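Local structure of rhamnosidase B (Bacillus sp., 2OKX) at residues A[599-604]-A[634-639]; A[628-633]-A[658-663]. The protein is an alpha-L-rhamnosidase of glycoside hydrolase family 78, which hydrolyses terminal non-reducing alpha-L-rhamnose residues, probably with inversion at the anomeric carbon. All blocks are in the same frame, centred on the assembly; numbering follows the deposited sequence.

Contact 1 of 2, residues A[599-604]-A[634-639]; sequences RCLNLV and ILACRE
Leu601, on helix 595-603, is the one residue of 599-604 that bridges to helix 627-644, and it does so against Ala636 and Cys637. Its CA lies 6.6 Å from that of Cys637, the nearest backbone approach of the two segments, and its CB heads toward the opposing helix. Already at the root of the side chain Leu601 CB passes 4.3 Å from Cys637 SG, so the sulfur lies beside the leucine stem. CG, set anti to the leucine's carbonyl carbon (chi1 -60°), carries the fork outward, and the two methyls then part company. CD1, which continues the chain in extended form (chi2 179°), reaches the backbone of the other helix: Leu601 CD1 is 3.9 Å from Cys637 CA and 4.0 Å from Ala636 O. CD2 branches to the alanine side, where Leu601 CD2 touches Ala636 CB at 3.7 Å; the same methyl is 4.1 Å from Cys637 SG. The small methyl of Ala636 lets the leucine come close to the helix backbone, while the cysteine sulfur fills in along its flank. The contact is van der Waals packing between three buried residues, and the two segments together bury 138 Å².

Phe649 of helix 647-665 also packs on Leu601, and Leu712 of helix 696-715 packs on Cys637. Elsewhere on helix 595-603, Arg599 ties the helix to the N-terminal region through a salt bridge with Asp194 and a cation-pi contact with Phe72, while its salt bridge to Asp563 stays within the helical domain. The segments run roughly antiparallel, and one leucine fork seated on an alanine-cysteine surface is plain helix-helix packing inside the alpha-helical barrel, the (alpha/alpha)6 fold of six-hairpin glycosidases.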
loop_
_atom_site.group_PDB
_atom_site.type_symbol
_atom_site.label_atom_id
_atom_site.label_comp_id
_atom_site.label_asym_id
_atom_site.label_seq_id
_atom_site.Cartn_x
_atom_site.Cartn_y
_atom_site.Cartn_z
ATOM N N ARG A 599 -0.065 4.955 -17.259
ATOM C CA ARG A 599 -1.308 4.453 -16.676
ATOM C C ARG A 599 -1.615 5.208 -15.390
ATOM O O ARG A 599 -2.743 5.631 -15.166
ATOM C CB ARG A 599 -1.206 2.950 -16.376
ATOM C CG ARG A 599 -2.322 2.432 -15.468
ATOM C CD ARG A 599 -2.273 0.923 -15.267
ATOM N NE ARG A 599 -3.021 0.531 -14.073
ATOM C CZ ARG A 599 -4.341 0.631 -13.938
ATOM N NH1 ARG A 599 -5.080 1.105 -14.936
ATOM N NH2 ARG A 599 -4.915 0.289 -12.789
ATOM N N CYS A 600 -0.603 5.384 -14.548
ATOM C CA CYS A 600 -0.792 6.089 -13.288
ATOM C C CYS A 600 -1.128 7.560 -13.492
ATOM O O CYS A 600 -2.028 8.090 -12.838
ATOM C CB CYS A 600 0.459 5.956 -12.414
ATOM S SG CYS A 600 0.708 4.267 -11.796
ATOM N N LEU A 601 -0.405 8.218 -14.393
ATOM C CA LEU A 601 -0.648 9.628 -14.664
ATOM C C LEU A 601 -2.067 9.844 -15.197
ATOM O O LEU A 601 -2.713 10.839 -14.870
ATOM C CB LEU A 601 0.375 10.159 -15.671
ATOM C CG LEU A 601 1.849 10.082 -15.256
ATOM C CD1 LEU A 601 2.721 10.621 -16.378
ATOM C CD2 LEU A 601 2.078 10.872 -13.979
ATOM N N ASN A 602 -2.546 8.907 -16.009
ATOM C CA ASN A 602 -3.884 8.999 -16.591
ATOM C C ASN A 602 -5.010 8.766 -15.582
ATOM O O ASN A 602 -6.132 9.224 -15.791
ATOM C CB ASN A 602 -4.032 8.000 -17.749
ATOM C CG ASN A 602 -3.300 8.442 -19.009
ATOM O OD1 ASN A 602 -3.022 7.632 -19.894
ATOM N ND2 ASN A 602 -2.998 9.732 -19.100
ATOM N N LEU A 603 -4.720 8.057 -14.495
ATOM C CA LEU A 603 -5.742 7.777 -13.485
ATOM C C LEU A 603 -6.082 8.974 -12.598
ATOM O O LEU A 603 -7.209 9.093 -12.108
ATOM C CB LEU A 603 -5.303 6.608 -12.592
ATOM C CG LEU A 603 -5.406 5.187 -13.157
ATOM C CD1 LEU A 603 -4.744 4.190 -12.203
ATOM C CD2 LEU A 603 -6.876 4.828 -13.359
ATOM N N VAL A 604 -5.116 9.867 -12.401
ATOM C CA VAL A 604 -5.321 11.023 -11.535
ATOM C C VAL A 604 -6.465 11.962 -11.930
ATOM O O VAL A 604 -7.268 12.344 -11.081
ATOM C CB VAL A 604 -4.013 11.838 -11.389
ATOM C CG1 VAL A 604 -4.239 13.041 -10.479
ATOM C CG2 VAL A 604 -2.916 10.942 -10.810
ATOM N N ILE A 634 2.015 16.886 -11.696
ATOM C CA ILE A 634 2.301 17.718 -12.856
ATOM C C ILE A 634 3.767 17.523 -13.233
ATOM O O ILE A 634 4.106 17.379 -14.406
ATOM C CB ILE A 634 2.021 19.208 -12.556
ATOM C CG1 ILE A 634 0.511 19.416 -12.375
ATOM C CG2 ILE A 634 2.548 20.083 -13.692
ATOM C CD1 ILE A 634 0.117 20.823 -11.953
ATOM N N LEU A 635 4.630 17.505 -12.223
ATOM C CA LEU A 635 6.058 17.302 -12.440
ATOM C C LEU A 635 6.258 15.961 -13.142
ATOM O O LEU A 635 6.962 15.877 -14.148
ATOM C CB LEU A 635 6.799 17.278 -11.101
ATOM C CG LEU A 635 8.247 17.780 -11.051
ATOM C CD1 LEU A 635 8.905 17.230 -9.799
ATOM C CD2 LEU A 635 9.022 17.357 -12.281
ATOM N N ALA A 636 5.630 14.914 -12.612
ATOM C CA ALA A 636 5.755 13.582 -13.193
ATOM C C ALA A 636 5.289 13.552 -14.647
ATOM O O ALA A 636 5.875 12.853 -15.478
ATOM C CB ALA A 636 4.969 12.570 -12.364
ATOM N N CYS A 637 4.232 14.301 -14.953
ATOM C CA CYS A 637 3.717 14.362 -16.318
ATOM C C CYS A 637 4.776 14.975 -17.224
ATOM O O CYS A 637 5.043 14.469 -18.313
ATOM C CB CYS A 637 2.439 15.209 -16.382
ATOM S SG CYS A 637 0.961 14.399 -15.728
ATOM N N ARG A 638 5.373 16.071 -16.774
ATOM C CA ARG A 638 6.411 16.724 -17.554
ATOM C C ARG A 638 7.587 15.772 -17.749
ATOM O O ARG A 638 8.084 15.600 -18.860
ATOM C CB ARG A 638 6.917 17.985 -16.849
ATOM C CG ARG A 638 8.128 18.580 -17.555
ATOM C CD ARG A 638 8.749 19.750 -16.826
ATOM N NE ARG A 638 9.910 20.242 -17.565
ATOM C CZ ARG A 638 10.591 21.342 -17.261
ATOM N NH1 ARG A 638 10.237 22.083 -16.219
ATOM N NH2 ARG A 638 11.626 21.706 -18.005
ATOM N N GLU A 639 8.030 15.156 -16.656
ATOM C CA GLU A 639 9.161 14.239 -16.716
ATOM C C GLU A 639 8.886 13.038 -17.610
ATOM O O GLU A 639 9.779 12.565 -18.305
ATOM C CB GLU A 639 9.550 13.807 -15.300
ATOM C CG GLU A 639 10.226 14.930 -14.527
ATOM C CD GLU A 639 10.459 14.616 -13.064
ATOM O OE1 GLU A 639 11.291 15.305 -12.444
ATOM O OE2 GLU A 639 9.808 13.698 -12.525
#

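Contact 2 of 2, residues A[628-633]-A[658-663]; sequences NWTFFW and KHTLTH
Thr630 and Thr660 meet tip to tip between helices 627-644 and 647-665, at the place where the two backbones come nearest, 8.4 Å between their CA atoms. Van der Waals contact joins them: Thr630 CG2 rests 3.7 Å from Thr660 OG1, a methyl against a hydroxyl oxygen. A second, looser contact comes from Trp633, whose CG stands anti to the backbone N (chi1 169°) and so sends the indole across toward the other helix. Its benzo edge, at CZ3, faces Thr660 CG2 at 4.3 Å, the methyl lying near the ring plane.

Hydrogen bonding of the two hydroxyls is directed elsewhere: Thr630 OG1 donates to Leu613 O and Thr660 OG1 to Pro612 O, so successive carbonyls of one loop satisfy both buried hydroxyls. Tyr614 of that loop also meets the Trp633 ring edge-to-face.

Within helix 647-665, side chains bond back to the preceding turn. Thr662 OG1 reaches Lys658 O at 2.9 Å from above the carbonyl plane, sharing that oxygen with Thr662 N. His663 ND1 makes a nearly straight bond (169°) to His659 O, which lies in the imidazole plane. The antiparallel helices 627-644 and 647-665, consecutive in the chain and joined by a very short turn, pack side by side as helix neighbours do in the (alpha/alpha)6 barrel of this glycosidase family.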
loop_
_atom_site.group_PDB
_atom_site.type_symbol
_atom_site.label_atom_id
_atom_site.label_comp_id
_atom_site.label_asym_id
_atom_site.label_seq_id
_atom_site.Cartn_x
_atom_site.Cartn_y
_atom_site.Cartn_z
ATOM N N ASN A 628 0.877 19.498 -2.681
ATOM C CA ASN A 628 2.165 19.056 -3.210
ATOM C C ASN A 628 2.073 17.767 -4.031
ATOM O O ASN A 628 2.791 17.609 -5.017
ATOM C CB ASN A 628 3.171 18.885 -2.068
ATOM C CG ASN A 628 3.683 20.215 -1.537
ATOM O OD1 ASN A 628 4.178 20.303 -0.407
ATOM N ND2 ASN A 628 3.579 21.256 -2.358
ATOM N N TRP A 629 1.198 16.842 -3.636
ATOM C CA TRP A 629 1.069 15.603 -4.392
ATOM C C TRP A 629 0.572 15.908 -5.799
ATOM O O TRP A 629 1.055 15.332 -6.775
ATOM C CB TRP A 629 0.104 14.624 -3.708
ATOM C CG TRP A 629 0.719 13.758 -2.615
ATOM C CD1 TRP A 629 0.312 12.502 -2.249
ATOM C CD2 TRP A 629 1.785 14.109 -1.716
ATOM N NE1 TRP A 629 1.050 12.055 -1.182
ATOM C CE2 TRP A 629 1.960 13.018 -0.833
ATOM C CE3 TRP A 629 2.606 15.237 -1.568
ATOM C CZ2 TRP A 629 2.921 13.023 0.184
ATOM C CZ3 TRP A 629 3.563 15.240 -0.556
ATOM C CH2 TRP A 629 3.711 14.139 0.308
ATOM N N THR A 630 -0.393 16.815 -5.912
ATOM C CA THR A 630 -0.906 17.161 -7.227
ATOM C C THR A 630 0.182 17.897 -8.009
ATOM O O THR A 630 0.322 17.709 -9.218
ATOM C CB THR A 630 -2.181 18.017 -7.123
ATOM O OG1 THR A 630 -3.225 17.229 -6.534
ATOM C CG2 THR A 630 -2.633 18.478 -8.504
ATOM N N PHE A 631 0.964 18.718 -7.319
ATOM C CA PHE A 631 2.042 19.435 -7.988
ATOM C C PHE A 631 3.089 18.430 -8.470
ATOM O O PHE A 631 3.694 18.616 -9.527
ATOM C CB PHE A 631 2.702 20.454 -7.046
ATOM C CG PHE A 631 1.753 21.496 -6.504
ATOM C CD1 PHE A 631 0.604 21.849 -7.205
ATOM C CD2 PHE A 631 2.022 22.133 -5.296
ATOM C CE1 PHE A 631 -0.271 22.823 -6.706
ATOM C CE2 PHE A 631 1.156 23.108 -4.790
ATOM C CZ PHE A 631 0.007 23.450 -5.500
ATOM N N PHE A 632 3.304 17.364 -7.699
ATOM C CA PHE A 632 4.280 16.350 -8.090
ATOM C C PHE A 632 3.756 15.557 -9.276
ATOM O O PHE A 632 4.534 15.028 -10.075
ATOM C CB PHE A 632 4.607 15.414 -6.919
ATOM C CG PHE A 632 5.327 16.092 -5.786
ATOM C CD1 PHE A 632 6.112 17.222 -6.018
ATOM C CD2 PHE A 632 5.220 15.611 -4.485
ATOM C CE1 PHE A 632 6.773 17.862 -4.970
ATOM C CE2 PHE A 632 5.876 16.243 -3.435
ATOM C CZ PHE A 632 6.655 17.374 -3.679
ATOM N N TRP A 633 2.433 15.476 -9.388
ATOM C CA TRP A 633 1.801 14.778 -10.501
ATOM C C TRP A 633 2.109 15.561 -11.778
ATOM O O TRP A 633 2.415 14.982 -12.819
ATOM C CB TRP A 633 0.282 14.708 -10.306
ATOM C CG TRP A 633 -0.463 14.241 -11.534
ATOM C CD1 TRP A 633 -0.473 12.981 -12.059
ATOM C CD2 TRP A 633 -1.279 15.042 -12.400
ATOM N NE1 TRP A 633 -1.243 12.946 -13.200
ATOM C CE2 TRP A 633 -1.748 14.197 -13.433
ATOM C CE3 TRP A 633 -1.658 16.391 -12.405
ATOM C CZ2 TRP A 633 -2.580 14.659 -14.463
ATOM C CZ3 TRP A 633 -2.487 16.853 -13.430
ATOM C CH2 TRP A 633 -2.937 15.986 -14.444
ATOM N N LYS A 658 -3.946 22.005 -16.912
ATOM C CA LYS A 658 -4.411 23.389 -16.915
ATOM C C LYS A 658 -5.586 23.540 -15.948
ATOM O O LYS A 658 -5.639 24.475 -15.146
ATOM C CB LYS A 658 -4.842 23.772 -18.333
ATOM C CG LYS A 658 -5.332 25.197 -18.505
ATOM C CD LYS A 658 -5.725 25.441 -19.958
ATOM C CE LYS A 658 -6.200 26.865 -20.179
ATOM N NZ LYS A 658 -5.146 27.852 -19.824
ATOM N N HIS A 659 -6.515 22.594 -16.031
ATOM C CA HIS A 659 -7.704 22.586 -15.189
ATOM C C HIS A 659 -7.403 22.678 -13.692
ATOM O O HIS A 659 -7.957 23.526 -12.995
ATOM C CB HIS A 659 -8.523 21.324 -15.471
ATOM C CG HIS A 659 -9.724 21.170 -14.593
ATOM N ND1 HIS A 659 -10.790 22.045 -14.625
ATOM C CD2 HIS A 659 -10.024 20.248 -13.647
ATOM C CE1 HIS A 659 -11.693 21.668 -13.737
ATOM N NE2 HIS A 659 -11.253 20.580 -13.131
ATOM N N THR A 660 -6.523 21.812 -13.196
ATOM C CA THR A 660 -6.203 21.820 -11.774
ATOM C C THR A 660 -5.415 23.057 -11.342
ATOM O O THR A 660 -5.657 23.604 -10.263
ATOM C CB THR A 660 -5.435 20.536 -11.359
ATOM O OG1 THR A 660 -5.407 20.445 -9.929
ATOM C CG2 THR A 660 -4.006 20.557 -11.891
ATOM N N LEU A 661 -4.478 23.507 -12.173
ATOM C CA LEU A 661 -3.699 24.692 -11.830
ATOM C C LEU A 661 -4.604 25.917 -11.744
ATOM O O LEU A 661 -4.411 26.784 -10.891
ATOM C CB LEU A 661 -2.596 24.939 -12.861
ATOM C CG LEU A 661 -1.356 24.048 -12.728
ATOM C CD1 LEU A 661 -0.364 24.378 -13.839
ATOM C CD2 LEU A 661 -0.721 24.268 -11.359
ATOM N N THR A 662 -5.592 25.980 -12.628
ATOM C CA THR A 662 -6.533 27.093 -12.638
ATOM C C THR A 662 -7.224 27.188 -11.282
ATOM O O THR A 662 -7.351 28.273 -10.713
ATOM C CB THR A 662 -7.601 26.912 -13.736
ATOM O OG1 THR A 662 -6.977 26.990 -15.024
ATOM C CG2 THR A 662 -8.679 27.990 -13.624
ATOM N N HIS A 663 -7.656 26.045 -10.755
ATOM C CA HIS A 663 -8.331 26.036 -9.465
ATOM C C HIS A 663 -7.413 26.275 -8.271
ATOM O O HIS A 663 -7.852 26.805 -7.251
ATOM C CB HIS A 663 -9.125 24.741 -9.295
ATOM C CG HIS A 663 -10.337 24.670 -10.170
ATOM N ND1 HIS A 663 -10.264 24.429 -11.525
ATOM C CD2 HIS A 663 -11.647 24.872 -9.894
ATOM C CE1 HIS A 663 -11.476 24.486 -12.046
ATOM N NE2 HIS A 663 -12.335 24.753 -11.079
#

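Helix 627-644 serves both contacts, whose centres are 11 Å apart: residues 634-639 pack on helix 595-603 in contact 1, and the preceding turns, 628-633, meet helix 647-665 in contact 2. Trp633 couples them directly, since its NE1 lies 3.1 Å from Leu601 O, probably as a hydrogen bond, tying the indole to the backbone of 599-604, while Val604 CG2 packs 3.4 Å from Trp633 CD1. One residue later, Ile634 CD1 touches Leu661 CD2 at 3.6 Å. The three helices thus form one continuous buried patch of the helical barrel. Neither contact includes Val423 or His522, the residues at the calcium site.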